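Long-range contacts in beta-2-microglobulin (Danio rerio, PDB 4M9O), which serves as the light-chain component of class I major histocompatibility complexes, which present peptide antigens to the immune system: residues 27-32 against 82-87; 33-38 against 62-67; 78-83 against 93-98. All blocks are in the same frame, centred on the assembly; numbering follows the deposited sequence.

All three contacts lie in one immunoglobulin C1-type beta sandwich. Contact 1 spans the two sheets in the buried core, where a disulfide, a valine pair and an aromatic pair tie strand 23-30 and the residues just after it to strand 80-86. Contact 2 sits near the surface on the same side of the chain's centre, closing one end of the sandwich with a loop laid on strand 63-72 by ring and methyl packing. Contact 3, partly buried and on the other side of that centre, works within a single sheet through backbone hydrogen bonds from strand 80-86 to strand 89-94 and the residue after it. Contacts 1 and 3 share Cys82; contacts 1 and 2 meet through backbone pairs.

Contact 1: residues 27-32 against 82-87; sequences CYVSSF and CSVRHM
Cys27 and Cys82 are joined by the disulfide that pins the two sheets of the immunoglobulin sandwich together. The SG atoms are 1.9 Å apart and the bridge has a chi3 of -71°; both sulfurs stand anti to their own backbone N (chi1 -175° at Cys27), which sends each one across the interior toward its partner. This is the tight end of the contact, with the two CA atoms 6.3 Å apart.

Farther along, the strands stay roughly parallel, at 23°, but stand farther apart. Val29 and Val84 meet tip to tip, touching through one methyl each, CG2 of Val29 to CG2 of Val84 at 4.1 Å. The same Val84 methyl lies 4.4 Å from the SG of Cys27, a light touch that links the valine pair to the disulfide.

At the far end Phe32 and His86 form an offset edge-to-face pair, with the edge of Phe32 turned to the face of His86 and centroids 5.9 Å apart. Phe32 CB also makes a CH-pi contact over that face, 4.2 Å from the His86 centroid, while Met87 CG lies over the opposite one. His86 NE2 is hydrogen-bonded to Pro34 O, so the imidazole has a polar hold beside its packing. Beyond the ring, Met87 itself is exposed, and so is Arg85, whose NH1 bonds Thr90 OG1.

Around this core, strand 23-30 runs between strands 8-13 and 63-72, while Ile39 of strand 38-43 reaches both Val29 and Cys82 from beside strand 80-86.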
loop_
_atom_site.group_PDB
_atom_site.type_symbol
_atom_site.label_atom_id
_atom_site.label_comp_id
_atom_site.label_asym_id
_atom_site.label_seq_id
_atom_site.Cartn_x
_atom_site.Cartn_y
_atom_site.Cartn_z
ATOM N N CYS A 27 2.282 -1.048 1.683
ATOM C CA CYS A 27 1.087 -0.235 1.733
ATOM C C CYS A 27 0.203 -0.725 2.842
ATOM O O CYS A 27 -0.248 -1.795 2.805
ATOM C CB CYS A 27 0.307 -0.281 0.434
ATOM S SG CYS A 27 -1.136 0.776 0.297
ATOM N N TYR A 28 -0.042 0.106 3.812
ATOM C CA TYR A 28 -0.817 -0.226 4.981
ATOM C C TYR A 28 -2.102 0.553 5.008
ATOM O O TYR A 28 -2.103 1.740 4.903
ATOM C CB TYR A 28 -0.018 0.025 6.231
ATOM C CG TYR A 28 -0.734 -0.185 7.526
ATOM C CD1 TYR A 28 -0.927 -1.431 8.024
ATOM C CD2 TYR A 28 -1.149 0.883 8.288
ATOM C CE1 TYR A 28 -1.532 -1.613 9.201
ATOM C CE2 TYR A 28 -1.766 0.703 9.461
ATOM C CZ TYR A 28 -1.951 -0.548 9.917
ATOM O OH TYR A 28 -2.545 -0.784 11.062
ATOM N N VAL A 29 -3.196 -0.170 5.128
ATOM C CA VAL A 29 -4.510 0.387 5.096
ATOM C C VAL A 29 -5.308 0.060 6.350
ATOM O O VAL A 29 -5.364 -1.034 6.788
ATOM C CB VAL A 29 -5.276 -0.025 3.877
ATOM C CG1 VAL A 29 -6.560 0.658 3.862
ATOM C CG2 VAL A 29 -4.539 0.267 2.648
ATOM N N SER A 30 -5.900 1.079 6.918
ATOM C CA SER A 30 -6.479 0.965 8.205
ATOM C C SER A 30 -7.692 1.830 8.461
ATOM O O SER A 30 -7.874 2.785 7.837
ATOM C CB SER A 30 -5.397 1.286 9.229
ATOM O OG SER A 30 -5.879 1.129 10.502
ATOM N N SER A 31 -8.461 1.456 9.455
ATOM C CA SER A 31 -9.601 2.190 9.989
ATOM C C SER A 31 -10.761 2.511 9.059
ATOM O O SER A 31 -11.331 3.529 9.158
ATOM C CB SER A 31 -9.127 3.474 10.640
ATOM O OG SER A 31 -8.044 3.256 11.452
ATOM N N PHE A 32 -11.079 1.610 8.169
ATOM C CA PHE A 32 -12.101 1.807 7.192
ATOM C C PHE A 32 -13.288 0.991 7.589
ATOM O O PHE A 32 -13.128 0.010 8.203
ATOM C CB PHE A 32 -11.625 1.387 5.806
ATOM C CG PHE A 32 -10.894 0.096 5.804
ATOM C CD1 PHE A 32 -11.538 -1.062 5.586
ATOM C CD2 PHE A 32 -9.550 0.041 6.076
ATOM C CE1 PHE A 32 -10.870 -2.230 5.605
ATOM C CE2 PHE A 32 -8.919 -1.117 6.111
ATOM C CZ PHE A 32 -9.596 -2.256 5.877
ATOM N N CYS A 82 0.516 2.967 -4.527
ATOM C CA CYS A 82 -0.425 2.047 -3.930
ATOM C C CYS A 82 -1.794 2.503 -4.313
ATOM O O CYS A 82 -2.112 3.617 -4.156
ATOM C CB CYS A 82 -0.299 2.005 -2.415
ATOM S SG CYS A 82 -1.441 1.021 -1.560
ATOM N N SER A 83 -2.588 1.610 -4.836
ATOM C CA SER A 83 -3.919 1.927 -5.271
ATOM C C SER A 83 -4.948 1.285 -4.353
ATOM O O SER A 83 -4.917 0.127 -4.178
ATOM C CB SER A 83 -4.091 1.454 -6.685
ATOM O OG SER A 83 -5.264 1.861 -7.284
ATOM N N VAL A 84 -5.831 2.075 -3.773
ATOM C CA VAL A 84 -6.847 1.597 -2.845
ATOM C C VAL A 84 -8.302 1.880 -3.259
ATOM O O VAL A 84 -8.683 2.986 -3.433
ATOM C CB VAL A 84 -6.607 2.159 -1.440
ATOM C CG1 VAL A 84 -7.565 1.642 -0.476
ATOM C CG2 VAL A 84 -5.225 1.938 -0.984
ATOM N N ARG A 85 -9.100 0.841 -3.387
ATOM C CA ARG A 85 -10.501 0.955 -3.671
ATOM C C ARG A 85 -11.383 0.588 -2.470
ATOM O O ARG A 85 -11.289 -0.466 -1.928
ATOM C CB ARG A 85 -10.873 0.140 -4.901
ATOM C CG ARG A 85 -12.311 0.224 -5.352
ATOM C CD ARG A 85 -12.427 0.009 -6.822
ATOM N NE ARG A 85 -13.740 0.244 -7.394
ATOM C CZ ARG A 85 -14.111 1.312 -8.080
ATOM N NH1 ARG A 85 -13.307 2.326 -8.267
ATOM N NH2 ARG A 85 -15.328 1.366 -8.562
ATOM N N HIS A 86 -12.192 1.549 -2.085
ATOM C CA HIS A 86 -13.166 1.446 -1.029
ATOM C C HIS A 86 -14.425 2.185 -1.441
ATOM O O HIS A 86 -14.340 3.261 -1.919
ATOM C CB HIS A 86 -12.588 2.111 0.197
ATOM C CG HIS A 86 -13.382 1.927 1.438
ATOM N ND1 HIS A 86 -13.885 2.973 2.142
ATOM C CD2 HIS A 86 -13.750 0.821 2.103
ATOM C CE1 HIS A 86 -14.522 2.531 3.193
ATOM N NE2 HIS A 86 -14.461 1.224 3.189
ATOM N N MET A 87 -15.591 1.600 -1.233
ATOM C CA MET A 87 -16.863 2.245 -1.511
ATOM C C MET A 87 -16.972 2.765 -2.940
ATOM O O MET A 87 -17.453 3.814 -3.161
ATOM C CB MET A 87 -17.107 3.403 -0.549
ATOM C CG MET A 87 -17.327 3.047 0.895
ATOM S SD MET A 87 -18.700 2.054 1.055
ATOM C CE MET A 87 -19.912 3.292 1.230
#

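Contact 2: residues 33-38 against 62-67; sequences HPPDIS and WQFHLT
His33 lies in the loop between strands 23-30 and 38-43, at one end of the immunoglobulin sandwich, and its ring points at strand 63-72, reaching Trp62 just ahead of it. The imidazole edge faces the Trp62 backbone, with CE1 of His33 making a short approach of 2.9 Å to the carbonyl O of Trp62, close to the ring plane. It crosses the Trp62 side chain at about a right angle, and its ND1 comes to the edge of the Phe64 ring, 4.0 Å from CD2. Trp62 belongs to a classic beta bulge, paired with Gln63 opposite Glu59.

A cis peptide bond precedes Pro34. Pro35 then crosses Phe64 at a slant, with CB over the ring centre, 3.6 Å from the centroid and only 8° off the normal, a CH-pi contact, while CG leans out toward CZ. The Phe64 ring also stacks with Phe58, and Leu56 of strand 52-59 touches both Pro35 and Phe64.

The CB of Ile37 points toward strand 63-72, and its side chain touches Phe32, Val29 and Val84. Ile37 and Leu66 run alongside each other in opposing senses, and the touch is made by CG2 of Ile37 and CD2 of Leu66, 3.7 Å apart.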
loop_
_atom_site.group_PDB
_atom_site.type_symbol
_atom_site.label_atom_id
_atom_site.label_comp_id
_atom_site.label_asym_id
_atom_site.label_seq_id
_atom_site.Cartn_x
_atom_site.Cartn_y
_atom_site.Cartn_z
ATOM N N HIS A 33 -14.469 1.483 7.248
ATOM C CA HIS A 33 -15.778 0.839 7.373
ATOM C C HIS A 33 -16.580 1.173 6.097
ATOM O O HIS A 33 -16.693 2.299 5.765
ATOM C CB HIS A 33 -16.589 1.438 8.503
ATOM C CG HIS A 33 -15.988 1.348 9.849
ATOM N ND1 HIS A 33 -15.562 0.178 10.400
ATOM C CD2 HIS A 33 -15.847 2.276 10.805
ATOM C CE1 HIS A 33 -15.158 0.387 11.624
ATOM N NE2 HIS A 33 -15.301 1.659 11.888
ATOM N N PRO A 34 -17.182 0.214 5.416
ATOM C CA PRO A 34 -17.150 -1.200 5.732
ATOM C C PRO A 34 -15.846 -1.928 5.395
ATOM O O PRO A 34 -15.126 -1.375 4.631
ATOM C CB PRO A 34 -18.292 -1.730 4.865
ATOM C CG PRO A 34 -18.349 -0.853 3.773
ATOM C CD PRO A 34 -17.994 0.466 4.223
ATOM N N PRO A 35 -15.735 -3.165 5.777
ATOM C CA PRO A 35 -14.514 -3.911 5.598
ATOM C C PRO A 35 -14.276 -4.427 4.190
ATOM O O PRO A 35 -13.469 -5.250 4.077
ATOM C CB PRO A 35 -14.636 -5.032 6.619
ATOM C CG PRO A 35 -16.012 -5.135 6.862
ATOM C CD PRO A 35 -16.575 -3.793 6.787
ATOM N N ASP A 36 -15.001 -4.015 3.177
ATOM C CA ASP A 36 -14.691 -4.422 1.821
ATOM C C ASP A 36 -13.749 -3.432 1.194
ATOM O O ASP A 36 -14.055 -2.298 1.070
ATOM C CB ASP A 36 -15.949 -4.553 0.974
ATOM C CG ASP A 36 -16.556 -5.932 1.035
ATOM O OD1 ASP A 36 -15.832 -6.908 1.173
ATOM O OD2 ASP A 36 -17.763 -6.067 0.906
ATOM N N ILE A 37 -12.594 -3.912 0.815
ATOM C CA ILE A 37 -11.558 -3.083 0.309
ATOM C C ILE A 37 -10.675 -3.814 -0.713
ATOM O O ILE A 37 -10.604 -4.987 -0.712
ATOM C CB ILE A 37 -10.746 -2.483 1.473
ATOM C CG1 ILE A 37 -10.123 -1.160 1.079
ATOM C CG2 ILE A 37 -9.749 -3.451 1.979
ATOM C CD1 ILE A 37 -9.816 -0.296 2.170
ATOM N N SER A 38 -10.001 -3.085 -1.560
ATOM C CA SER A 38 -8.962 -3.678 -2.363
ATOM C C SER A 38 -7.765 -2.809 -2.683
ATOM O O SER A 38 -7.883 -1.636 -2.871
ATOM C CB SER A 38 -9.537 -4.376 -3.573
ATOM O OG SER A 38 -9.372 -3.684 -4.711
ATOM N N TRP A 62 -13.657 -2.588 16.405
ATOM C CA TRP A 62 -13.882 -1.509 15.479
ATOM C C TRP A 62 -12.858 -1.388 14.343
ATOM O O TRP A 62 -13.151 -0.898 13.301
ATOM C CB TRP A 62 -13.992 -0.193 16.216
ATOM C CG TRP A 62 -12.733 0.378 16.584
ATOM C CD1 TRP A 62 -12.041 0.112 17.671
ATOM C CD2 TRP A 62 -11.989 1.313 15.858
ATOM N NE1 TRP A 62 -10.909 0.810 17.696
ATOM C CE2 TRP A 62 -10.852 1.570 16.577
ATOM C CE3 TRP A 62 -12.169 1.954 14.648
ATOM C CZ2 TRP A 62 -9.895 2.423 16.139
ATOM C CZ3 TRP A 62 -11.233 2.803 14.232
ATOM C CH2 TRP A 62 -10.100 3.028 14.959
ATOM N N GLN A 63 -11.638 -1.790 14.586
ATOM C CA GLN A 63 -10.585 -1.520 13.646
ATOM C C GLN A 63 -10.169 -2.630 12.691
ATOM O O GLN A 63 -9.715 -3.646 13.071
ATOM C CB GLN A 63 -9.377 -0.933 14.335
ATOM C CG GLN A 63 -8.434 -0.312 13.362
ATOM C CD GLN A 63 -7.200 0.186 13.995
ATOM O OE1 GLN A 63 -6.550 -0.522 14.714
ATOM N NE2 GLN A 63 -6.863 1.402 13.727
ATOM N N PHE A 64 -10.323 -2.356 11.436
ATOM C CA PHE A 64 -9.916 -3.240 10.393
ATOM C C PHE A 64 -8.564 -2.766 9.847
ATOM O O PHE A 64 -8.353 -1.614 9.710
ATOM C CB PHE A 64 -10.977 -3.256 9.292
ATOM C CG PHE A 64 -12.280 -3.934 9.676
ATOM C CD1 PHE A 64 -12.380 -5.277 9.721
ATOM C CD2 PHE A 64 -13.403 -3.214 9.919
ATOM C CE1 PHE A 64 -13.535 -5.859 10.047
ATOM C CE2 PHE A 64 -14.546 -3.823 10.237
ATOM C CZ PHE A 64 -14.612 -5.123 10.305
ATOM N N HIS A 65 -7.674 -3.682 9.540
ATOM C CA HIS A 65 -6.457 -3.349 8.855
ATOM C C HIS A 65 -5.895 -4.415 7.925
ATOM O O HIS A 65 -6.072 -5.565 8.127
ATOM C CB HIS A 65 -5.376 -2.765 9.767
ATOM C CG HIS A 65 -4.857 -3.714 10.777
ATOM N ND1 HIS A 65 -3.804 -4.558 10.530
ATOM C CD2 HIS A 65 -5.248 -3.962 12.034
ATOM C CE1 HIS A 65 -3.557 -5.274 11.602
ATOM N NE2 HIS A 65 -4.417 -4.926 12.533
ATOM N N LEU A 66 -5.229 -3.953 6.904
ATOM C CA LEU A 66 -4.682 -4.764 5.879
ATOM C C LEU A 66 -3.339 -4.222 5.417
ATOM O O LEU A 66 -3.179 -3.061 5.301
ATOM C CB LEU A 66 -5.668 -4.753 4.732
ATOM C CG LEU A 66 -5.706 -5.834 3.693
ATOM C CD1 LEU A 66 -6.042 -7.145 4.298
ATOM C CD2 LEU A 66 -6.725 -5.493 2.639
ATOM N N THR A 67 -2.420 -5.103 5.105
ATOM C CA THR A 67 -1.123 -4.750 4.584
ATOM C C THR A 67 -0.743 -5.472 3.289
ATOM O O THR A 67 -0.829 -6.634 3.204
ATOM C CB THR A 67 -0.047 -4.997 5.640
ATOM O OG1 THR A 67 -0.302 -4.180 6.759
ATOM C CG2 THR A 67 1.312 -4.718 5.127
#

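Contact 3: residues 78-83 against 93-98; sequences DEYTCS and FSWEPN
Tyr80 and Trp95 sit side by side where the beta hairpin of strands 80-86 and 89-94 opens out, in one sheet of the immunoglobulin sandwich. The backbone holds the pair together: Trp95 N gives a hydrogen bond to Tyr80 O (3.0 Å, 179° at the hydrogen). A water adds a second link on the same residues, accepting from Tyr80 N and donating to Trp95 O.

Deeper in the hairpin, Cys82 and Phe93 are an antiparallel hydrogen-bonded pair. Cys82 N donates to Phe93 O at 2.9 Å, and Phe93 N returns the bond to Cys82 O at 2.8 Å. Between these two stations Thr81 and Ser94 form the non-hydrogen-bonded pair, their CA atoms 4.4 Å apart. Thr81 CG2 and Ser94 OG touch on the face away from the Cys82 and Phe93 side chains, while the CA of Thr81 makes a C-H...O contact with Phe93 O.

The Trp95 side chain can be followed outward. Its CB lies 3.7 Å from Tyr80 O, beside the acceptor of its own backbone bond. CG stands anti to the backbone N (chi1 178°), which lays the indole alongside Tyr80, the two side chains pointing the same way. On the six-membered part, CE3 of Trp95 meets CD2 of Tyr80 at 4.2 Å, the outermost touch between the two. Past it the rest of the indole meets other neighbours: Pro97 CD sits over the centre of one face, and Phe72 meets the indole edge-to-face as well as touching the Tyr80 ring.

On the sandwich-facing side, Phe93 packs on Val9 and Val11 of strand 8-13. The edge of its ring is turned back to the hairpin, with CD2 of Phe93 3.8 Å from Cys82 O and that oxygen close to the ring plane.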
loop_
_atom_site.group_PDB
_atom_site.type_symbol
_atom_site.label_atom_id
_atom_site.label_comp_id
_atom_site.label_asym_id
_atom_site.label_seq_id
_atom_site.Cartn_x
_atom_site.Cartn_y
_atom_site.Cartn_z
ATOM N N ASP A 78 11.802 5.999 -11.575
ATOM C CA ASP A 78 10.711 5.051 -11.374
ATOM C C ASP A 78 9.627 5.659 -10.484
ATOM O O ASP A 78 9.925 6.458 -9.663
ATOM C CB ASP A 78 11.197 3.751 -10.764
ATOM C CG ASP A 78 11.936 2.865 -11.732
ATOM O OD1 ASP A 78 11.878 3.073 -12.930
ATOM O OD2 ASP A 78 12.542 1.904 -11.279
ATOM N N GLU A 79 8.380 5.293 -10.678
ATOM C CA GLU A 79 7.311 5.724 -9.822
ATOM C C GLU A 79 6.589 4.513 -9.197
ATOM O O GLU A 79 6.203 3.633 -9.882
ATOM C CB GLU A 79 6.358 6.633 -10.590
ATOM C CG GLU A 79 5.065 6.889 -9.904
ATOM C CD GLU A 79 4.047 7.606 -10.735
ATOM O OE1 GLU A 79 4.098 8.821 -10.803
ATOM O OE2 GLU A 79 3.150 6.975 -11.288
ATOM N N TYR A 80 6.452 4.501 -7.883
ATOM C CA TYR A 80 5.746 3.458 -7.155
ATOM C C TYR A 80 4.545 4.022 -6.439
ATOM O O TYR A 80 4.646 4.980 -5.752
ATOM C CB TYR A 80 6.644 2.735 -6.177
ATOM C CG TYR A 80 7.776 1.993 -6.788
ATOM C CD1 TYR A 80 7.645 0.702 -7.151
ATOM C CD2 TYR A 80 8.978 2.595 -7.007
ATOM C CE1 TYR A 80 8.662 0.041 -7.722
ATOM C CE2 TYR A 80 9.975 1.944 -7.585
ATOM C CZ TYR A 80 9.826 0.670 -7.927
ATOM O OH TYR A 80 10.847 0.049 -8.526
ATOM N N THR A 81 3.408 3.399 -6.649
ATOM C CA THR A 81 2.150 3.792 -6.060
ATOM C C THR A 81 1.316 2.637 -5.512
ATOM O O THR A 81 1.382 1.517 -5.965
ATOM C CB THR A 81 1.262 4.592 -7.026
ATOM O OG1 THR A 81 0.895 3.754 -8.073
ATOM C CG2 THR A 81 1.948 5.729 -7.591
ATOM N N CYS A 82 0.516 2.967 -4.527
ATOM C CA CYS A 82 -0.425 2.047 -3.930
ATOM C C CYS A 82 -1.794 2.503 -4.313
ATOM O O CYS A 82 -2.112 3.617 -4.156
ATOM C CB CYS A 82 -0.299 2.005 -2.415
ATOM S SG CYS A 82 -1.441 1.021 -1.560
ATOM N N SER A 83 -2.588 1.610 -4.836
ATOM C CA SER A 83 -3.919 1.927 -5.271
ATOM C C SER A 83 -4.948 1.285 -4.353
ATOM O O SER A 83 -4.917 0.127 -4.178
ATOM C CB SER A 83 -4.091 1.454 -6.685
ATOM O OG SER A 83 -5.264 1.861 -7.284
ATOM N N PHE A 93 -1.820 6.426 -3.937
ATOM C CA PHE A 93 -0.894 6.997 -2.982
ATOM C C PHE A 93 0.541 6.714 -3.398
ATOM O O PHE A 93 0.943 5.615 -3.511
ATOM C CB PHE A 93 -1.199 6.494 -1.575
ATOM C CG PHE A 93 -2.599 6.757 -1.135
ATOM C CD1 PHE A 93 -2.889 7.810 -0.321
ATOM C CD2 PHE A 93 -3.633 5.996 -1.576
ATOM C CE1 PHE A 93 -4.143 8.061 0.066
ATOM C CE2 PHE A 93 -4.882 6.257 -1.178
ATOM C CZ PHE A 93 -5.131 7.303 -0.364
ATOM N N SER A 94 1.281 7.763 -3.652
ATOM C CA SER A 94 2.656 7.661 -4.107
ATOM C C SER A 94 3.694 7.429 -3.013
ATOM O O SER A 94 3.587 7.964 -1.990
ATOM C CB SER A 94 3.032 8.896 -4.910
ATOM O OG SER A 94 2.293 9.004 -6.088
ATOM N N TRP A 95 4.694 6.629 -3.270
ATOM C CA TRP A 95 5.825 6.511 -2.383
ATOM C C TRP A 95 6.739 7.687 -2.709
ATOM O O TRP A 95 7.180 7.824 -3.798
ATOM C CB TRP A 95 6.557 5.198 -2.560
ATOM C CG TRP A 95 7.767 5.039 -1.694
ATOM C CD1 TRP A 95 7.821 5.143 -0.368
ATOM C CD2 TRP A 95 9.080 4.741 -2.117
ATOM N NE1 TRP A 95 9.057 4.933 0.073
ATOM C CE2 TRP A 95 9.868 4.687 -0.983
ATOM C CE3 TRP A 95 9.675 4.520 -3.358
ATOM C CZ2 TRP A 95 11.216 4.420 -1.040
ATOM C CZ3 TRP A 95 10.996 4.254 -3.398
ATOM C CH2 TRP A 95 11.754 4.201 -2.248
ATOM N N GLU A 96 6.980 8.501 -1.707
ATOM C CA GLU A 96 7.688 9.750 -1.808
ATOM C C GLU A 96 8.863 9.766 -0.847
ATOM O O GLU A 96 8.752 10.309 0.209
ATOM C CB GLU A 96 6.751 10.898 -1.414
ATOM C CG GLU A 96 5.674 11.263 -2.417
ATOM C CD GLU A 96 4.662 12.317 -1.928
ATOM O OE1 GLU A 96 4.754 12.782 -0.782
ATOM O OE2 GLU A 96 3.757 12.690 -2.701
ATOM N N PRO A 97 9.975 9.143 -1.197
ATOM C CA PRO A 97 11.140 9.225 -0.341
ATOM C C PRO A 97 11.864 10.496 -0.689
ATOM O O PRO A 97 11.484 11.185 -1.592
ATOM C CB PRO A 97 11.956 8.043 -0.789
ATOM C CG PRO A 97 11.657 7.947 -2.161
ATOM C CD PRO A 97 10.234 8.214 -2.293
ATOM N N ASN A 98 12.911 10.773 0.011
ATOM C CA ASN A 98 13.777 11.811 -0.433
ATOM C C ASN A 98 15.107 11.150 -0.524
ATOM O O ASN A 98 15.750 10.885 0.454
ATOM C CB ASN A 98 13.798 12.982 0.503
ATOM C CG ASN A 98 14.337 14.214 -0.157
ATOM O OD1 ASN A 98 15.485 14.246 -0.552
ATOM N ND2 ASN A 98 13.504 15.227 -0.308
HETATM O O HOH W 1 7.665 6.534 -6.055
#